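Local coordinates for protein Cap5O (Staphylococcus aureus, PDB 3OJO) that probably oxidises UDP-N-acetyl-mannosamine with NAD as the electron acceptor, a step in the making of the capsular polysaccharide of this bacterium, at residues I310-F321 with M368-S376; S382-D392 with V409-V417. One frame throughout, in Å; residues are numbered along the deposited sequence.

Interaction 1: residues I310-F321 with M368-S376; sequences IKALSGNKVTVF and MSHAVKDAS
Lys317 and Thr319, on strand 317-321, both bond to the end of helix 368-372. The strand belongs to the five-stranded parallel sheet of the C-terminal UDP-binding domain, and the helix runs roughly antiparallel to it, with their short axes at 144°, leading into neighbouring strand 377-380. Beyond CG the Lys317 chain runs extended along the loop, with its CD 3.8 Å from Ala375 CA. Its NZ lies 2.7 Å from Ala371 O and 2.6 Å from Lys373 O, and donates to both. Two donors grip Ala371 O, since Thr319 OG1 bonds to it at 2.8 Å. They come from opposite faces of the carbonyl plane. Thr319 OG1 stands anti to its own carbonyl carbon (chi1 -53°), which puts CG2 against Ala371 CB. At the far end of the strand, Phe321 CZ touches Met368 CG and Val372 CG1, and Met368 SD makes an oblique Met-aromatic contact with the Phe321 ring. Tyr355 and Phe387 meet the same ring. A type II turn, Val372 to Ala375, brings the loop back to the strand, where Ser376 N donates to Lys317 O. Further out, Ser314 OG bonds to His400, while Ser376 OG donates to Ser314 O at 2.8 Å from above the carbonyl plane.

Interaction 2: residues S382-D392 with V409-V417; sequences SDHSEFKNLSD and VVKSSFEDV
Lys388 and Val410 mark the closest approach of the two loop backbones, with CA atoms 4.4 Å apart. One backbone hydrogen bond joins the loops here: Lys411 N donates to Lys388 O at 3.0 Å, nearly straight at 169° and on a lone pair. Beside it Lys388 CA makes a CA-H...O contact with Val409 O.

The side-chain polar contacts lie further along. Ser412 OG, turned between its backbone N and carbonyl carbon (chi1 53°), points to Leu390 O, but the modelled distance is too short to trust in detail. Asp392 OD1 accepts two backbone amides. Glu415 N reaches its syn lone pair at 3.1 Å, and Asp416 N meets it nearly along the C-O axis. Asp392 OD1 also lies 3.0 Å from Asp416 OD2, and both are acceptors. The carboxylate planes stand 86° apart, and the two like charges would be expected to disfavour each other. The amides may offset this. Asp392 OD2 comes to the edge of the Phe414 ring, 3.4 Å from CD1.

The apolar contacts centre on Val409. Its CG1 touches Phe387 CB at 3.8 Å, and its CG2 lies against Asp383 CA and Lys388 CG. Ile403 and Tyr419 touch the Phe414 side chain, and Ile380 touches Val409 and Val410.

Asp405 OD2 takes the amides of Val409 and Val410. The two segments are neighbouring loops after parallel strands 377-380 and 402-405, as expected of a Rossmann-like alpha/beta domain.

Both interactions border the same parallel sheet. Interaction 1 joins strand 317-321 to the helix and turn that lead into strand 377-380. Interaction 2 joins the loops that leave strands 377-380 and 402-405. Each mixes buried and exposed residues. Interaction 1 pairs a regular strand with a helix end, and a lysine and a threonine donate hydrogen bonds to main-chain carbonyls. Interaction 2 has no regular helix or strand, and there a carboxylate takes main-chain amides. Their centres are 16 Å apart and they touch directly: Phe387 CE1 lies 3.5 Å from Phe321 O, and Leu390 meets both Met368 and Phe321. Thus 310-321 and 368-376 share an apolar patch with 382-392.

Interaction 1: residues I310-F321 with M368-S376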
ATOM      1  N   ILE B 310       6.257  25.337  21.015  1.00 64.59           N
ATOM      2  CA  ILE B 310       6.693  26.709  21.216  1.00 64.99           C
ATOM      3  C   ILE B 310       5.805  27.482  22.204  1.00 72.02           C
ATOM      4  O   ILE B 310       6.258  28.469  22.780  1.00 71.87           O
ATOM      5  CB  ILE B 310       6.930  27.379  19.819  1.00 67.94           C
ATOM      6  CG1 ILE B 310       8.390  27.817  19.623  1.00 68.01           C
ATOM      7  CG2 ILE B 310       5.915  28.464  19.433  1.00 68.22           C
ATOM      8  CD1 ILE B 310       9.380  26.666  19.512  1.00 68.65           C
ATOM      9  N   LYS B 311       4.555  27.015  22.412  1.00 71.03           N
ATOM     10  CA  LYS B 311       3.594  27.582  23.360  1.00 71.80           C
ATOM     11  C   LYS B 311       4.022  27.177  24.780  1.00 78.39           C
ATOM     12  O   LYS B 311       4.106  28.037  25.660  1.00 79.59           O
ATOM     13  CB  LYS B 311       2.168  27.088  23.042  1.00 73.92           C
ATOM     14  CG  LYS B 311       1.109  27.505  24.060  1.00 84.55           C
ATOM     15  CD  LYS B 311      -0.080  26.523  24.147  1.00 93.01           C
ATOM     16  CE  LYS B 311       0.238  25.076  24.518  1.00 99.84           C
ATOM     17  NZ  LYS B 311       1.007  24.963  25.790  1.00105.64           N
ATOM     18  N   ALA B 312       4.327  25.879  24.982  1.00 74.84           N
ATOM     19  CA  ALA B 312       4.768  25.305  26.253  1.00 74.87           C
ATOM     20  C   ALA B 312       6.168  25.782  26.682  1.00 79.28           C
ATOM     21  O   ALA B 312       6.526  25.633  27.854  1.00 79.63           O
ATOM     22  CB  ALA B 312       4.737  23.788  26.171  1.00 75.63           C
ATOM     23  N   LEU B 313       6.957  26.348  25.748  1.00 74.79           N
ATOM     24  CA  LEU B 313       8.313  26.822  26.041  1.00 74.19           C
ATOM     25  C   LEU B 313       8.486  28.341  25.881  1.00 78.36           C
ATOM     26  O   LEU B 313       7.697  28.997  25.191  1.00 77.74           O
ATOM     27  CB  LEU B 313       9.348  26.075  25.177  1.00 73.79           C
ATOM     28  CG  LEU B 313       9.593  24.592  25.479  1.00 77.39           C
ATOM     29  CD1 LEU B 313      10.303  23.918  24.313  1.00 77.36           C
ATOM     30  CD2 LEU B 313      10.410  24.417  26.736  1.00 78.41           C
ATOM     31  N   SER B 314       9.522  28.896  26.530  1.00 74.94           N
ATOM     32  CA  SER B 314       9.839  30.318  26.434  1.00 75.14           C
ATOM     33  C   SER B 314      10.688  30.534  25.178  1.00 79.54           C
ATOM     34  O   SER B 314      11.715  29.871  24.997  1.00 79.31           O
ATOM     35  CB  SER B 314      10.561  30.808  27.689  1.00 79.09           C
ATOM     36  OG  SER B 314      11.704  30.023  27.987  1.00 88.94           O
ATOM     37  N   GLY B 315      10.212  31.408  24.299  1.00 75.70           N
ATOM     38  CA  GLY B 315      10.868  31.711  23.033  1.00 75.17           C
ATOM     39  C   GLY B 315       9.964  31.573  21.820  1.00 77.94           C
ATOM     40  O   GLY B 315       8.846  31.049  21.912  1.00 78.46           O
ATOM     41  N   ASN B 316      10.455  32.059  20.676  1.00 71.87           N
ATOM     42  CA  ASN B 316       9.769  32.049  19.384  1.00 70.36           C
ATOM     43  C   ASN B 316      10.608  31.330  18.312  1.00 70.04           C
ATOM     44  O   ASN B 316      10.071  30.941  17.275  1.00 68.01           O
ATOM     45  CB  ASN B 316       9.506  33.497  18.931  1.00 69.00           C
ATOM     46  CG  ASN B 316       8.239  34.109  19.468  1.00 90.86           C
ATOM     47  OD1 ASN B 316       7.540  33.546  20.328  1.00 87.93           O
ATOM     48  ND2 ASN B 316       7.892  35.272  18.943  1.00 80.56           N
ATOM     49  N   LYS B 317      11.928  31.185  18.569  1.00 64.43           N
ATOM     50  CA  LYS B 317      12.890  30.604  17.646  1.00 63.15           C
ATOM     51  C   LYS B 317      12.824  29.096  17.430  1.00 66.14           C
ATOM     52  O   LYS B 317      13.051  28.309  18.357  1.00 65.46           O
ATOM     53  CB  LYS B 317      14.323  31.087  17.918  1.00 64.82           C
ATOM     54  CG  LYS B 317      15.168  31.129  16.650  1.00 74.20           C
ATOM     55  CD  LYS B 317      16.651  31.128  16.938  1.00 85.16           C
ATOM     56  CE  LYS B 317      17.443  30.978  15.666  1.00 95.47           C
ATOM     57  NZ  LYS B 317      18.899  30.919  15.930  1.00106.57           N
ATOM     58  N   VAL B 318      12.526  28.712  16.168  1.00 62.05           N
ATOM     59  CA  VAL B 318      12.491  27.334  15.683  1.00 61.80           C
ATOM     60  C   VAL B 318      13.525  27.215  14.574  1.00 64.11           C
ATOM     61  O   VAL B 318      13.471  27.976  13.601  1.00 64.23           O
ATOM     62  CB  VAL B 318      11.088  26.801  15.247  1.00 65.95           C
ATOM     63  CG1 VAL B 318      10.495  27.617  14.108  1.00 66.12           C
ATOM     64  CG2 VAL B 318      11.153  25.319  14.863  1.00 65.42           C
ATOM     65  N   THR B 319      14.477  26.278  14.735  1.00 57.82           N
ATOM     66  CA  THR B 319      15.498  26.025  13.726  1.00 55.86           C
ATOM     67  C   THR B 319      15.112  24.805  12.894  1.00 55.39           C
ATOM     68  O   THR B 319      15.084  23.682  13.394  1.00 54.13           O
ATOM     69  CB  THR B 319      16.901  25.904  14.340  1.00 64.93           C
ATOM     70  OG1 THR B 319      17.156  27.046  15.149  1.00 71.85           O
ATOM     71  CG2 THR B 319      17.984  25.778  13.283  1.00 58.27           C
ATOM     72  N   VAL B 320      14.819  25.036  11.623  1.00 50.57           N
ATOM     73  CA  VAL B 320      14.485  23.978  10.673  1.00 49.41           C
ATOM     74  C   VAL B 320      15.806  23.319  10.218  1.00 53.04           C
ATOM     75  O   VAL B 320      16.767  24.017   9.880  1.00 51.72           O
ATOM     76  CB  VAL B 320      13.622  24.539   9.505  1.00 51.79           C
ATOM     77  CG1 VAL B 320      13.671  23.643   8.269  1.00 51.26           C
ATOM     78  CG2 VAL B 320      12.184  24.776   9.952  1.00 51.03           C
ATOM     79  N   PHE B 321      15.849  21.982  10.265  1.00 50.06           N
ATOM     80  CA  PHE B 321      16.985  21.157   9.850  1.00 49.56           C
ATOM     81  C   PHE B 321      16.575  20.373   8.590  1.00 51.26           C
ATOM     82  O   PHE B 321      15.867  19.374   8.669  1.00 49.84           O
ATOM     83  CB  PHE B 321      17.405  20.215  10.993  1.00 51.58           C
ATOM     84  CG  PHE B 321      18.475  20.724  11.926  1.00 53.62           C
ATOM     85  CD1 PHE B 321      19.331  19.839  12.568  1.00 56.75           C
ATOM     86  CD2 PHE B 321      18.609  22.082  12.189  1.00 57.47           C
ATOM     87  CE1 PHE B 321      20.311  20.301  13.450  1.00 58.11           C
ATOM     88  CE2 PHE B 321      19.602  22.547  13.064  1.00 60.82           C
ATOM     89  CZ  PHE B 321      20.442  21.651  13.691  1.00 58.46           C
ATOM     90  N   MET B 368      25.554  25.551  11.676  1.00 75.84           N
ATOM     91  CA  MET B 368      24.706  24.925  12.701  1.00 75.64           C
ATOM     92  C   MET B 368      24.615  25.685  14.037  1.00 81.23           C
ATOM     93  O   MET B 368      23.501  25.969  14.487  1.00 80.81           O
ATOM     94  CB  MET B 368      25.165  23.472  12.941  1.00 77.56           C
ATOM     95  CG  MET B 368      24.062  22.549  13.420  1.00 80.53           C
ATOM     96  SD  MET B 368      24.629  20.881  13.842  1.00 84.11           S
ATOM     97  CE  MET B 368      24.939  20.211  12.223  1.00 80.51           C
ATOM     98  N   SER B 369      25.772  25.984  14.675  1.00 78.68           N
ATOM     99  CA  SER B 369      25.877  26.683  15.967  1.00 78.39           C
ATOM    100  C   SER B 369      25.178  28.053  15.938  1.00 82.30           C
ATOM    101  O   SER B 369      24.428  28.386  16.861  1.00 81.14           O
ATOM    102  CB  SER B 369      27.339  26.825  16.369  1.00 81.10           C
ATOM    103  OG  SER B 369      27.965  25.554  16.423  1.00 88.03           O
ATOM    104  N   HIS B 370      25.382  28.803  14.836  1.00 79.47           N
ATOM    105  CA  HIS B 370      24.762  30.105  14.597  1.00 79.83           C
ATOM    106  C   HIS B 370      23.243  29.940  14.396  1.00 82.06           C
ATOM    107  O   HIS B 370      22.473  30.791  14.858  1.00 81.47           O
ATOM    108  CB  HIS B 370      25.407  30.787  13.372  1.00 81.17           C
ATOM    109  CG  HIS B 370      25.321  32.287  13.382  1.00 85.16           C
ATOM    110  ND1 HIS B 370      24.184  32.951  12.941  1.00 87.07           N
ATOM    111  CD2 HIS B 370      26.247  33.205  13.749  1.00 87.23           C
ATOM    112  CE1 HIS B 370      24.450  34.242  13.066  1.00 86.57           C
ATOM    113  NE2 HIS B 370      25.682  34.444  13.544  1.00 86.98           N
ATOM    114  N   ALA B 371      22.823  28.832  13.728  1.00 77.33           N
ATOM    115  CA  ALA B 371      21.417  28.502  13.452  1.00 76.51           C
ATOM    116  C   ALA B 371      20.641  28.077  14.703  1.00 78.27           C
ATOM    117  O   ALA B 371      19.496  28.500  14.866  1.00 77.63           O
ATOM    118  CB  ALA B 371      21.314  27.433  12.374  1.00 77.19           C
ATOM    119  N   VAL B 372      21.257  27.251  15.576  1.00 73.89           N
ATOM    120  CA  VAL B 372      20.642  26.770  16.826  1.00 73.83           C
ATOM    121  C   VAL B 372      20.648  27.829  17.951  1.00 79.31           C
ATOM    122  O   VAL B 372      19.987  27.633  18.981  1.00 78.96           O
ATOM    123  CB  VAL B 372      21.197  25.401  17.314  1.00 77.03           C
ATOM    124  CG1 VAL B 372      20.966  24.311  16.278  1.00 76.98           C
ATOM    125  CG2 VAL B 372      22.672  25.486  17.703  1.00 76.64           C
ATOM    126  N   LYS B 373      21.416  28.928  17.753  1.00 76.17           N
ATOM    127  CA  LYS B 373      21.578  30.032  18.696  1.00 75.87           C
ATOM    128  C   LYS B 373      20.255  30.646  19.189  1.00 78.63           C
ATOM    129  O   LYS B 373      19.520  31.285  18.443  1.00 77.02           O
ATOM    130  CB  LYS B 373      22.572  31.096  18.160  1.00 78.67           C
ATOM    131  CG  LYS B 373      23.015  32.176  19.171  1.00 88.53           C
ATOM    132  CD  LYS B 373      23.864  31.624  20.329  1.00 96.12           C
ATOM    133  CE  LYS B 373      23.965  32.591  21.486  1.00100.80           C
ATOM    134  NZ  LYS B 373      24.488  31.932  22.712  1.00103.75           N
ATOM    135  N   ASP B 374      19.978  30.400  20.467  1.00 76.12           N
ATOM    136  CA  ASP B 374      18.848  30.832  21.310  1.00 76.61           C
ATOM    137  C   ASP B 374      17.490  30.248  20.891  1.00 79.98           C
ATOM    138  O   ASP B 374      16.436  30.794  21.245  1.00 80.14           O
ATOM    139  CB  ASP B 374      18.794  32.375  21.481  1.00 78.88           C
ATOM    140  CG  ASP B 374      20.081  33.024  21.978  1.00 86.18           C
ATOM    141  OD1 ASP B 374      20.521  32.697  23.110  1.00 84.82           O
ATOM    142  OD2 ASP B 374      20.616  33.896  21.262  1.00 91.52           O
ATOM    143  N   ALA B 375      17.525  29.128  20.146  1.00 74.73           N
ATOM    144  CA  ALA B 375      16.330  28.452  19.659  1.00 73.03           C
ATOM    145  C   ALA B 375      15.675  27.602  20.744  1.00 73.06           C
ATOM    146  O   ALA B 375      16.368  26.991  21.565  1.00 72.60           O
ATOM    147  CB  ALA B 375      16.666  27.603  18.445  1.00 73.66           C
ATOM    148  N   SER B 376      14.328  27.589  20.745  1.00 66.69           N
ATOM    149  CA  SER B 376      13.512  26.794  21.667  1.00 65.13           C
ATOM    150  C   SER B 376      13.276  25.367  21.135  1.00 64.92           C
ATOM    151  O   SER B 376      13.119  24.452  21.941  1.00 64.49           O
ATOM    152  CB  SER B 376      12.178  27.479  21.931  1.00 69.08           C
ATOM    153  OG  SER B 376      12.381  28.756  22.513  1.00 81.66           O
TER

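Interaction 2: residues S382-D392 with V409-V417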
ATOM      1  N   SER B 382      14.321  16.838   7.003  1.00 43.74           N
ATOM      2  CA  SER B 382      15.048  16.067   5.974  1.00 44.55           C
ATOM      3  C   SER B 382      15.920  14.992   6.602  1.00 49.20           C
ATOM      4  O   SER B 382      16.443  15.203   7.688  1.00 49.81           O
ATOM      5  CB  SER B 382      15.888  16.979   5.086  1.00 47.30           C
ATOM      6  OG  SER B 382      15.056  17.933   4.445  1.00 54.30           O
ATOM      7  N   ASP B 383      16.063  13.841   5.936  1.00 46.55           N
ATOM      8  CA  ASP B 383      16.875  12.733   6.444  1.00 47.13           C
ATOM      9  C   ASP B 383      18.333  12.737   5.888  1.00 53.27           C
ATOM     10  O   ASP B 383      18.839  11.721   5.392  1.00 53.04           O
ATOM     11  CB  ASP B 383      16.151  11.366   6.285  1.00 48.86           C
ATOM     12  CG  ASP B 383      15.802  10.942   4.865  1.00 59.02           C
ATOM     13  OD1 ASP B 383      16.004  11.752   3.927  1.00 60.50           O
ATOM     14  OD2 ASP B 383      15.300   9.818   4.695  1.00 66.48           O
ATOM     15  N   HIS B 384      19.007  13.897   6.010  1.00 50.32           N
ATOM     16  CA  HIS B 384      20.395  14.073   5.610  1.00 50.71           C
ATOM     17  C   HIS B 384      21.296  13.213   6.489  1.00 57.99           C
ATOM     18  O   HIS B 384      21.074  13.142   7.699  1.00 57.79           O
ATOM     19  CB  HIS B 384      20.803  15.544   5.735  1.00 50.86           C
ATOM     20  CG  HIS B 384      20.101  16.454   4.785  1.00 53.47           C
ATOM     21  ND1 HIS B 384      19.981  16.143   3.444  1.00 54.85           N
ATOM     22  CD2 HIS B 384      19.555  17.668   5.003  1.00 55.47           C
ATOM     23  CE1 HIS B 384      19.340  17.155   2.893  1.00 54.85           C
ATOM     24  NE2 HIS B 384      19.064  18.100   3.790  1.00 55.57           N
ATOM     25  N   SER B 385      22.301  12.551   5.876  1.00 57.31           N
ATOM     26  CA  SER B 385      23.280  11.673   6.543  1.00 57.72           C
ATOM     27  C   SER B 385      23.932  12.329   7.757  1.00 61.99           C
ATOM     28  O   SER B 385      24.126  11.671   8.780  1.00 61.53           O
ATOM     29  CB  SER B 385      24.348  11.232   5.552  1.00 62.35           C
ATOM     30  OG  SER B 385      23.824  10.255   4.667  1.00 74.36           O
ATOM     31  N   GLU B 386      24.215  13.645   7.647  1.00 58.88           N
ATOM     32  CA  GLU B 386      24.823  14.483   8.683  1.00 58.26           C
ATOM     33  C   GLU B 386      24.011  14.501   9.966  1.00 61.67           C
ATOM     34  O   GLU B 386      24.586  14.615  11.048  1.00 61.69           O
ATOM     35  CB  GLU B 386      25.014  15.922   8.172  1.00 59.68           C
ATOM     36  CG  GLU B 386      25.943  16.035   6.969  1.00 72.00           C
ATOM     37  CD  GLU B 386      25.283  16.059   5.602  1.00 91.11           C
ATOM     38  OE1 GLU B 386      24.404  15.205   5.340  1.00 71.70           O
ATOM     39  OE2 GLU B 386      25.684  16.911   4.776  1.00 87.99           O
ATOM     40  N   PHE B 387      22.680  14.376   9.845  1.00 58.15           N
ATOM     41  CA  PHE B 387      21.740  14.415  10.966  1.00 57.60           C
ATOM     42  C   PHE B 387      21.667  13.117  11.780  1.00 62.16           C
ATOM     43  O   PHE B 387      21.089  13.115  12.865  1.00 62.10           O
ATOM     44  CB  PHE B 387      20.348  14.861  10.484  1.00 58.92           C
ATOM     45  CG  PHE B 387      20.227  16.234   9.844  1.00 60.21           C
ATOM     46  CD1 PHE B 387      19.107  16.568   9.087  1.00 63.06           C
ATOM     47  CD2 PHE B 387      21.198  17.212  10.053  1.00 61.69           C
ATOM     48  CE1 PHE B 387      18.970  17.849   8.531  1.00 63.86           C
ATOM     49  CE2 PHE B 387      21.062  18.488   9.491  1.00 64.59           C
ATOM     50  CZ  PHE B 387      19.950  18.798   8.734  1.00 62.69           C
ATOM     51  N   LYS B 388      22.264  12.024  11.271  1.00 59.49           N
ATOM     52  CA  LYS B 388      22.243  10.708  11.925  1.00 59.84           C
ATOM     53  C   LYS B 388      23.056  10.703  13.206  1.00 66.87           C
ATOM     54  O   LYS B 388      22.537  10.358  14.269  1.00 66.89           O
ATOM     55  CB  LYS B 388      22.697   9.592  10.952  1.00 61.90           C
ATOM     56  CG  LYS B 388      21.776   9.430   9.741  1.00 76.58           C
ATOM     57  CD  LYS B 388      22.325   8.480   8.701  1.00 87.74           C
ATOM     58  CE  LYS B 388      21.397   8.385   7.512  1.00100.56           C
ATOM     59  NZ  LYS B 388      21.860   7.371   6.526  1.00110.63           N
ATOM     60  N   ASN B 389      24.291  11.220  13.107  1.00 66.32           N
ATOM     61  CA  ASN B 389      25.282  11.287  14.170  1.00 66.79           C
ATOM     62  C   ASN B 389      25.440  12.702  14.736  1.00 73.78           C
ATOM     63  O   ASN B 389      26.431  13.389  14.453  1.00 74.57           O
ATOM     64  CB  ASN B 389      26.602  10.712  13.661  1.00 65.96           C
ATOM     65  CG  ASN B 389      26.460   9.320  13.080  1.00 87.15           C
ATOM     66  OD1 ASN B 389      26.330   8.319  13.808  1.00 78.77           O
ATOM     67  ND2 ASN B 389      26.464   9.227  11.749  1.00 76.57           N
ATOM     68  N   LEU B 390      24.436  13.137  15.532  1.00 71.21           N
ATOM     69  CA  LEU B 390      24.413  14.443  16.199  1.00 71.52           C
ATOM     70  C   LEU B 390      24.422  14.233  17.720  1.00 78.00           C
ATOM     71  O   LEU B 390      23.578  13.503  18.239  1.00 77.92           O
ATOM     72  CB  LEU B 390      23.173  15.291  15.793  1.00 71.10           C
ATOM     73  CG  LEU B 390      22.997  15.743  14.325  1.00 74.47           C
ATOM     74  CD1 LEU B 390      21.676  16.462  14.144  1.00 73.88           C
ATOM     75  CD2 LEU B 390      24.116  16.666  13.866  1.00 76.12           C
ATOM     76  N   SER B 391      25.378  14.861  18.425  1.00 75.97           N
ATOM     77  CA  SER B 391      25.517  14.780  19.884  1.00 76.12           C
ATOM     78  C   SER B 391      24.953  16.048  20.544  1.00 78.79           C
ATOM     79  O   SER B 391      24.599  16.981  19.834  1.00 78.29           O
ATOM     80  CB  SER B 391      26.984  14.586  20.268  1.00 80.84           C
ATOM     81  OG  SER B 391      27.104  14.153  21.613  1.00 92.86           O
ATOM     82  N   ASP B 392      24.885  16.085  21.897  1.00 74.75           N
ATOM     83  CA  ASP B 392      24.382  17.222  22.693  1.00 73.79           C
ATOM     84  C   ASP B 392      25.229  18.495  22.481  1.00 76.60           C
ATOM     85  O   ASP B 392      24.729  19.612  22.679  1.00 75.22           O
ATOM     86  CB  ASP B 392      24.327  16.862  24.197  1.00 75.07           C
ATOM     87  CG  ASP B 392      23.667  15.533  24.555  1.00 80.18           C
ATOM     88  OD1 ASP B 392      22.934  15.488  25.566  1.00 78.68           O
ATOM     89  OD2 ASP B 392      23.954  14.520  23.870  1.00 85.42           O
ATOM     90  N   VAL B 409      15.570  10.297  11.814  1.00 51.22           N
ATOM     91  CA  VAL B 409      16.930  10.244  11.285  1.00 51.96           C
ATOM     92  C   VAL B 409      18.028  10.159  12.366  1.00 59.99           C
ATOM     93  O   VAL B 409      19.030   9.472  12.146  1.00 59.84           O
ATOM     94  CB  VAL B 409      17.170  11.348  10.206  1.00 55.58           C
ATOM     95  CG1 VAL B 409      17.250  12.746  10.811  1.00 55.16           C
ATOM     96  CG2 VAL B 409      18.394  11.049   9.353  1.00 55.45           C
ATOM     97  N   VAL B 410      17.837  10.832  13.524  1.00 59.71           N
ATOM     98  CA  VAL B 410      18.811  10.841  14.618  1.00 61.12           C
ATOM     99  C   VAL B 410      18.919   9.462  15.249  1.00 70.55           C
ATOM    100  O   VAL B 410      17.934   8.930  15.765  1.00 70.50           O
ATOM    101  CB  VAL B 410      18.558  11.944  15.673  1.00 64.66           C
ATOM    102  CG1 VAL B 410      19.777  12.114  16.578  1.00 64.45           C
ATOM    103  CG2 VAL B 410      18.212  13.268  15.012  1.00 64.22           C
ATOM    104  N   LYS B 411      20.118   8.880  15.190  1.00 70.97           N
ATOM    105  CA  LYS B 411      20.349   7.547  15.738  1.00 72.93           C
ATOM    106  C   LYS B 411      21.185   7.555  17.037  1.00 81.53           C
ATOM    107  O   LYS B 411      21.197   6.559  17.765  1.00 81.66           O
ATOM    108  CB  LYS B 411      20.844   6.567  14.655  1.00 75.47           C
ATOM    109  CG  LYS B 411      19.814   6.424  13.536  1.00 91.42           C
ATOM    110  CD  LYS B 411      19.951   5.167  12.691  1.00101.79           C
ATOM    111  CE  LYS B 411      18.764   4.992  11.760  1.00108.32           C
ATOM    112  NZ  LYS B 411      18.572   6.148  10.842  1.00111.36           N
ATOM    113  N   SER B 412      21.777   8.711  17.384  1.00 80.87           N
ATOM    114  CA  SER B 412      22.573   8.903  18.606  1.00 81.53           C
ATOM    115  C   SER B 412      21.690   9.325  19.790  1.00 88.29           C
ATOM    116  O   SER B 412      20.919  10.279  19.660  1.00 88.25           O
ATOM    117  CB  SER B 412      23.648   9.958  18.366  1.00 83.62           C
ATOM    118  OG  SER B 412      23.071  11.147  17.854  1.00 86.25           O
ATOM    119  N   SER B 413      21.800   8.625  20.938  1.00 86.78           N
ATOM    120  CA  SER B 413      21.025   8.964  22.144  1.00 87.33           C
ATOM    121  C   SER B 413      21.648  10.149  22.887  1.00 91.76           C
ATOM    122  O   SER B 413      22.872  10.323  22.859  1.00 91.85           O
ATOM    123  CB  SER B 413      20.880   7.763  23.074  1.00 91.33           C
ATOM    124  OG  SER B 413      19.971   8.049  24.126  1.00 99.92           O
ATOM    125  N   PHE B 414      20.802  10.962  23.540  1.00 87.94           N
ATOM    126  CA  PHE B 414      21.216  12.163  24.277  1.00 87.55           C
ATOM    127  C   PHE B 414      20.922  12.041  25.783  1.00 92.53           C
ATOM    128  O   PHE B 414      20.452  10.997  26.245  1.00 92.47           O
ATOM    129  CB  PHE B 414      20.466  13.393  23.738  1.00 88.85           C
ATOM    130  CG  PHE B 414      20.465  13.603  22.248  1.00 89.73           C
ATOM    131  CD1 PHE B 414      21.416  14.414  21.646  1.00 92.46           C
ATOM    132  CD2 PHE B 414      19.460  13.064  21.455  1.00 91.70           C
ATOM    133  CE1 PHE B 414      21.385  14.654  20.273  1.00 93.14           C
ATOM    134  CE2 PHE B 414      19.437  13.294  20.079  1.00 94.45           C
ATOM    135  CZ  PHE B 414      20.395  14.094  19.499  1.00 92.28           C
ATOM    136  N   GLU B 415      21.188  13.129  26.540  1.00 89.33           N
ATOM    137  CA  GLU B 415      20.898  13.241  27.970  1.00 88.77           C
ATOM    138  C   GLU B 415      20.340  14.630  28.258  1.00 90.62           C
ATOM    139  O   GLU B 415      19.206  14.736  28.735  1.00 90.66           O
ATOM    140  CB  GLU B 415      22.121  12.915  28.841  1.00 90.27           C
ATOM    141  CG  GLU B 415      21.753  12.291  30.182  1.00101.65           C
ATOM    142  CD  GLU B 415      21.304  13.258  31.265  1.00119.58           C
ATOM    143  OE1 GLU B 415      22.183  13.860  31.925  1.00112.77           O
ATOM    144  OE2 GLU B 415      20.076  13.394  31.472  1.00106.70           O
ATOM    145  N   ASP B 416      21.104  15.692  27.913  1.00 85.57           N
ATOM    146  CA  ASP B 416      20.683  17.094  28.091  1.00 84.76           C
ATOM    147  C   ASP B 416      19.525  17.434  27.143  1.00 85.71           C
ATOM    148  O   ASP B 416      18.656  18.233  27.503  1.00 85.12           O
ATOM    149  CB  ASP B 416      21.833  18.089  27.797  1.00 86.67           C
ATOM    150  CG  ASP B 416      23.193  17.750  28.368  1.00 98.16           C
ATOM    151  OD1 ASP B 416      23.396  17.962  29.587  1.00 99.08           O
ATOM    152  OD2 ASP B 416      24.081  17.353  27.583  1.00103.89           O
ATOM    153  N   VAL B 417      19.526  16.817  25.937  1.00 79.81           N
ATOM    154  CA  VAL B 417      18.576  17.078  24.851  1.00 78.14           C
ATOM    155  C   VAL B 417      17.345  16.168  24.938  1.00 77.92           C
ATOM    156  O   VAL B 417      17.488  14.950  25.084  1.00 76.79           O
ATOM    157  CB  VAL B 417      19.258  16.990  23.447  1.00 82.21           C
ATOM    158  CG1 VAL B 417      18.347  17.529  22.353  1.00 81.68           C
ATOM    159  CG2 VAL B 417      20.610  17.717  23.411  1.00 82.33           C
TER